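Local coordinates for malonyl CoA-acyl carrier protein transacylase (Burkholderia pseudomallei, PDB 3G87) that probably transfers the malonyl group from malonyl-CoA to the holo acyl carrier protein, releasing free CoA, at residues A[85-90]-A[256-261]; A[267-272]-A[286-291]. One frame throughout, in Å; residues are numbered along the deposited sequence.

Contact 1 (A[85-90]-A[256-261]); sequences PDFLAG and RYLLAL
Phe87, on a central strand of the parallel sheet in the acyl transferase fold, meets Leu258 and Leu261 of helix 251-264, which lies against that sheet. This is strand-to-helix packing of the alpha/beta kind, wholly apolar, with no hydrogen bond between the two segments. Phe87 carries most of it on the strand side. Its CB points toward the helix, and with CG beside the backbone N (chi1 -74°) the ring presents one face to Leu258. Leu258 replies with a single methyl: CD2 sits over that face, 3.8 Å above the plane and displaced toward the rim, a CH-pi contact whose closest carbon pair is CD2 to Phe87 CD1 at 3.8 Å. Leu261, one helical turn further on, takes the far end of the ring and approaches it obliquely. A flat ring suits the strand position because it is long enough to span the gap to the helix, where the CA atoms of Phe87 and Leu258 are 8.2 Å apart, while branched leucines three residues apart on one helix face offer methyls to two parts of it. Leu258 also touches Ile224, Ile269 and Phe271, so it is shared among three strands of the sheet. Strand 87-90 ends at Gly90, the first residue of what looks like the GxSxG nucleophile elbow of this family. Leu258 keeps CG beside its backbone N, whereas in Leu261 CG is anti to it (chi1 -163°), and from there Leu261 CD2 reaches Phe87 CZ at 3.5 Å.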
# COMPACT_ATOMS: atom_id res chain seq x y z
N PRO A 85 -8.87 16.55 2.00
CA PRO A 85 -7.50 16.42 1.57
C PRO A 85 -7.17 17.29 0.37
O PRO A 85 -8.00 17.51 -0.42
CB PRO A 85 -7.40 14.94 1.23
CG PRO A 85 -8.71 14.54 0.96
CD PRO A 85 -9.62 15.33 1.77
N ASP A 86 -5.95 17.77 0.27
CA ASP A 86 -5.48 18.46 -0.88
C ASP A 86 -4.74 17.48 -1.73
O ASP A 86 -4.49 17.75 -2.85
CB ASP A 86 -4.51 19.59 -0.54
CG ASP A 86 -5.13 20.68 0.18
OD1 ASP A 86 -4.87 20.80 1.34
OD2 ASP A 86 -5.87 21.44 -0.40
N PHE A 87 -4.39 16.34 -1.17
CA PHE A 87 -3.53 15.39 -1.86
C PHE A 87 -3.78 14.03 -1.29
O PHE A 87 -4.04 13.89 -0.15
CB PHE A 87 -2.05 15.75 -1.71
CG PHE A 87 -1.60 16.91 -2.54
CD1 PHE A 87 -1.47 16.82 -3.86
CD2 PHE A 87 -1.29 18.08 -1.95
CE1 PHE A 87 -1.07 17.86 -4.57
CE2 PHE A 87 -0.90 19.14 -2.69
CZ PHE A 87 -0.78 19.02 -4.00
N LEU A 88 -3.70 13.02 -2.12
CA LEU A 88 -3.95 11.64 -1.66
C LEU A 88 -2.82 10.67 -2.10
O LEU A 88 -2.31 10.76 -3.24
CB LEU A 88 -5.33 11.16 -2.17
CG LEU A 88 -6.51 11.94 -1.59
CD1 LEU A 88 -7.65 12.00 -2.58
CD2 LEU A 88 -6.98 11.28 -0.30
N ALA A 89 -2.43 9.77 -1.19
CA ALA A 89 -1.47 8.73 -1.52
C ALA A 89 -1.77 7.50 -0.68
O ALA A 89 -2.13 7.63 0.48
CB ALA A 89 0.02 9.21 -1.33
N GLY A 90 -1.61 6.31 -1.27
CA GLY A 90 -1.77 5.06 -0.54
C GLY A 90 -0.72 4.02 -0.87
O GLY A 90 -0.25 3.95 -2.00
N ARG A 256 8.36 12.68 -1.20
CA ARG A 256 9.29 13.74 -1.65
C ARG A 256 8.69 14.63 -2.78
O ARG A 256 8.88 15.86 -2.81
CB ARG A 256 10.62 13.12 -2.09
CG ARG A 256 11.53 12.79 -0.91
CD ARG A 256 12.86 12.13 -1.35
NE ARG A 256 13.91 12.24 -0.35
CZ ARG A 256 15.13 11.69 -0.46
NH1 ARG A 256 15.47 10.94 -1.53
NH2 ARG A 256 16.03 11.86 0.52
N TYR A 257 7.93 14.02 -3.69
CA TYR A 257 7.24 14.81 -4.68
C TYR A 257 6.26 15.75 -3.98
O TYR A 257 6.15 16.89 -4.37
CB TYR A 257 6.50 13.93 -5.71
CG TYR A 257 5.66 14.73 -6.69
CD1 TYR A 257 6.26 15.42 -7.75
CD2 TYR A 257 4.26 14.83 -6.55
CE1 TYR A 257 5.48 16.18 -8.66
CE2 TYR A 257 3.47 15.58 -7.47
CZ TYR A 257 4.09 16.23 -8.54
OH TYR A 257 3.35 16.99 -9.47
N LEU A 258 5.56 15.28 -2.95
CA LEU A 258 4.64 16.18 -2.25
C LEU A 258 5.36 17.27 -1.52
O LEU A 258 4.89 18.40 -1.55
CB LEU A 258 3.71 15.46 -1.26
CG LEU A 258 2.82 14.47 -2.04
CD1 LEU A 258 2.10 13.46 -1.14
CD2 LEU A 258 1.89 15.19 -3.02
N LEU A 259 6.48 16.94 -0.86
CA LEU A 259 7.28 17.96 -0.14
C LEU A 259 7.75 19.11 -1.05
O LEU A 259 7.60 20.27 -0.69
CB LEU A 259 8.48 17.31 0.56
CG LEU A 259 8.14 16.28 1.66
CD1 LEU A 259 9.38 15.71 2.25
CD2 LEU A 259 7.29 16.87 2.78
N ALA A 260 8.28 18.76 -2.24
CA ALA A 260 8.71 19.74 -3.27
C ALA A 260 7.55 20.55 -3.87
O ALA A 260 7.67 21.75 -4.12
CB ALA A 260 9.46 19.02 -4.40
N LEU A 261 6.42 19.90 -4.08
CA LEU A 261 5.26 20.64 -4.54
C LEU A 261 4.78 21.72 -3.52
O LEU A 261 4.49 22.87 -3.91
CB LEU A 261 4.15 19.69 -4.88
CG LEU A 261 3.03 20.28 -5.75
CD1 LEU A 261 3.61 20.97 -7.03
CD2 LEU A 261 2.02 19.19 -6.10

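Contact 2 (A[267-272]-A[286-291]); sequences EAIEFT and TIRRQT
The backbones of strand 269-272 and of the last helical turn, 286-289, stay well apart, and one long side chain, that of Arg288, bridges them to reach the carbonyl of Ile269. Arg288 NH2 donates to Ile269 O at 2.8 Å, with an N-H...O angle of 156°. The acceptor lies near the guanidinium plane, whereas the donor is tilted 28° from the plane of the carbonyl. A bend at chi3 (93°) in an otherwise extended chain turns the head group to the strand. The other terminal nitrogen, NH1, works through a water, which accepts from it at 3.1 Å and also from Ile269 N. Both backbone polar atoms of Ile269 are thereby engaged by one guanidinium, directly at the carbonyl and through water at the amide, as befits an edge strand. Arginine suits the place because its aliphatic stem spans the distance and its flat head carries several N-H groups in one plane. Ile269 adds CG2, 3.7 Å from Arg288 NH1. Phe271, two residues further along the strand, turns its ring edge to the arginine, CE2 to Arg288 NH2 3.8 Å; NH2 meets the ring in its plane, with the two planes nearly perpendicular, and does not lie over a face. Just past the helix, Thr291 OG1 donates to Ile287 O at 2.9 Å. Strand 269-273 borders strand 6-11 in the parallel sheet, helix 251-264 lies against it, and helix 279-289 touches strand 153-159 of the antiparallel sheet through Ile287.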
# COMPACT_ATOMS: atom_id res chain seq x y z
N GLU A 267 3.90 26.70 0.62
CA GLU A 267 2.92 26.34 1.58
C GLU A 267 3.50 25.30 2.48
O GLU A 267 4.40 24.64 2.12
CB GLU A 267 1.66 25.83 0.91
CG GLU A 267 0.47 26.74 1.04
CD GLU A 267 -0.68 26.37 0.17
OE1 GLU A 267 -1.78 26.36 0.64
OE2 GLU A 267 -0.50 26.09 -1.00
N ALA A 268 2.98 25.16 3.67
CA ALA A 268 3.39 24.07 4.50
C ALA A 268 2.58 22.83 4.13
O ALA A 268 1.60 22.93 3.48
CB ALA A 268 3.25 24.41 5.92
N ILE A 269 3.02 21.68 4.56
CA ILE A 269 2.34 20.41 4.25
C ILE A 269 2.35 19.43 5.45
O ILE A 269 3.35 19.24 6.14
CB ILE A 269 2.89 19.74 2.99
CG1 ILE A 269 2.01 18.57 2.56
CG2 ILE A 269 4.40 19.36 3.08
CD1 ILE A 269 1.98 18.41 1.04
N GLU A 270 1.18 18.86 5.73
CA GLU A 270 1.07 17.81 6.74
C GLU A 270 0.48 16.52 6.12
O GLU A 270 -0.12 16.56 5.05
CB GLU A 270 0.19 18.29 7.89
CG GLU A 270 -1.21 18.60 7.44
CD GLU A 270 -2.20 18.78 8.59
OE1 GLU A 270 -2.11 18.06 9.61
OE2 GLU A 270 -3.09 19.62 8.44
N PHE A 271 0.63 15.41 6.84
CA PHE A 271 0.27 14.06 6.41
C PHE A 271 -0.59 13.35 7.44
O PHE A 271 -0.21 13.12 8.60
CB PHE A 271 1.54 13.23 6.11
CG PHE A 271 2.37 13.82 4.99
CD1 PHE A 271 2.18 13.44 3.67
CD2 PHE A 271 3.34 14.80 5.26
CE1 PHE A 271 2.93 14.04 2.66
CE2 PHE A 271 4.06 15.40 4.26
CZ PHE A 271 3.86 14.99 2.97
N THR A 272 -1.79 12.99 7.03
CA THR A 272 -2.68 12.40 7.99
C THR A 272 -2.88 10.94 7.60
O THR A 272 -3.45 10.68 6.54
CB THR A 272 -4.00 13.11 7.97
OG1 THR A 272 -3.79 14.54 8.10
CG2 THR A 272 -4.93 12.54 9.12
N THR A 286 10.65 10.04 8.80
CA THR A 286 12.02 9.64 8.42
C THR A 286 12.45 10.26 7.10
O THR A 286 13.54 10.82 7.01
CB THR A 286 12.21 8.11 8.40
OG1 THR A 286 11.95 7.58 9.72
CG2 THR A 286 13.64 7.76 7.94
N ILE A 287 11.57 10.25 6.14
CA ILE A 287 11.73 10.91 4.89
C ILE A 287 12.04 12.39 5.06
O ILE A 287 13.00 12.86 4.55
CB ILE A 287 10.50 10.67 3.97
CG1 ILE A 287 10.48 9.25 3.47
CG2 ILE A 287 10.56 11.49 2.79
CD1 ILE A 287 9.22 8.69 3.39
N ARG A 288 11.22 13.10 5.81
CA ARG A 288 11.41 14.52 6.09
C ARG A 288 12.72 14.84 6.83
O ARG A 288 13.35 15.78 6.53
CB ARG A 288 10.22 15.14 6.84
CG ARG A 288 8.90 15.15 6.09
CD ARG A 288 7.81 15.93 6.75
NE ARG A 288 7.81 17.27 6.25
CZ ARG A 288 6.81 18.10 6.23
NH1 ARG A 288 7.01 19.23 5.69
NH2 ARG A 288 5.67 17.86 6.74
N ARG A 289 13.11 14.02 7.78
CA ARG A 289 14.35 14.21 8.47
C ARG A 289 15.53 14.08 7.53
O ARG A 289 16.49 14.76 7.67
CB ARG A 289 14.46 13.22 9.62
CG ARG A 289 15.29 13.66 10.75
CD ARG A 289 15.63 12.54 11.68
NE ARG A 289 16.42 11.47 11.12
CZ ARG A 289 15.98 10.23 10.95
NH1 ARG A 289 14.76 9.93 11.30
NH2 ARG A 289 16.77 9.29 10.43
N GLN A 290 15.43 13.18 6.58
CA GLN A 290 16.38 13.03 5.52
C GLN A 290 15.90 14.07 4.50
O GLN A 290 15.11 14.87 4.83
CB GLN A 290 16.47 11.57 5.05
CG GLN A 290 16.82 10.50 6.21
CD GLN A 290 16.55 8.99 5.91
OE1 GLN A 290 15.54 8.63 5.36
NE2 GLN A 290 17.44 8.13 6.34
N THR A 291 16.38 14.17 3.30
CA THR A 291 15.81 15.23 2.47
C THR A 291 16.08 16.68 2.96
O THR A 291 15.17 17.37 3.42
CB THR A 291 14.26 15.10 2.23
OG1 THR A 291 13.86 13.75 1.95
CG2 THR A 291 13.88 15.90 1.08
O HOH W 1 5.55 21.85 6.28

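Both contacts bring a helix to the same parallel sheet, but at different depths. Contact 1 is buried, engages an inner strand and relies on hydrocarbon alone; contact 2 lies at the outermost strand, where an exposed arginine and a water serve the backbone of the edge. Helix 251-264 and strand 269-273 follow each other in the chain, and the contacts, with centres about 10 Å apart, join through that helix. Leu259 CD2 packs 3.8 Å from Ile269 CG2. Leu259 CD2 to Arg288 NE is 3.5 Å. Arg256 NE lies 2.7 Å from Thr291 OG1, a probable hydrogen bond. One helix thus faces the sheet with leucines and meets the turn after helix 279-289 with an arginine.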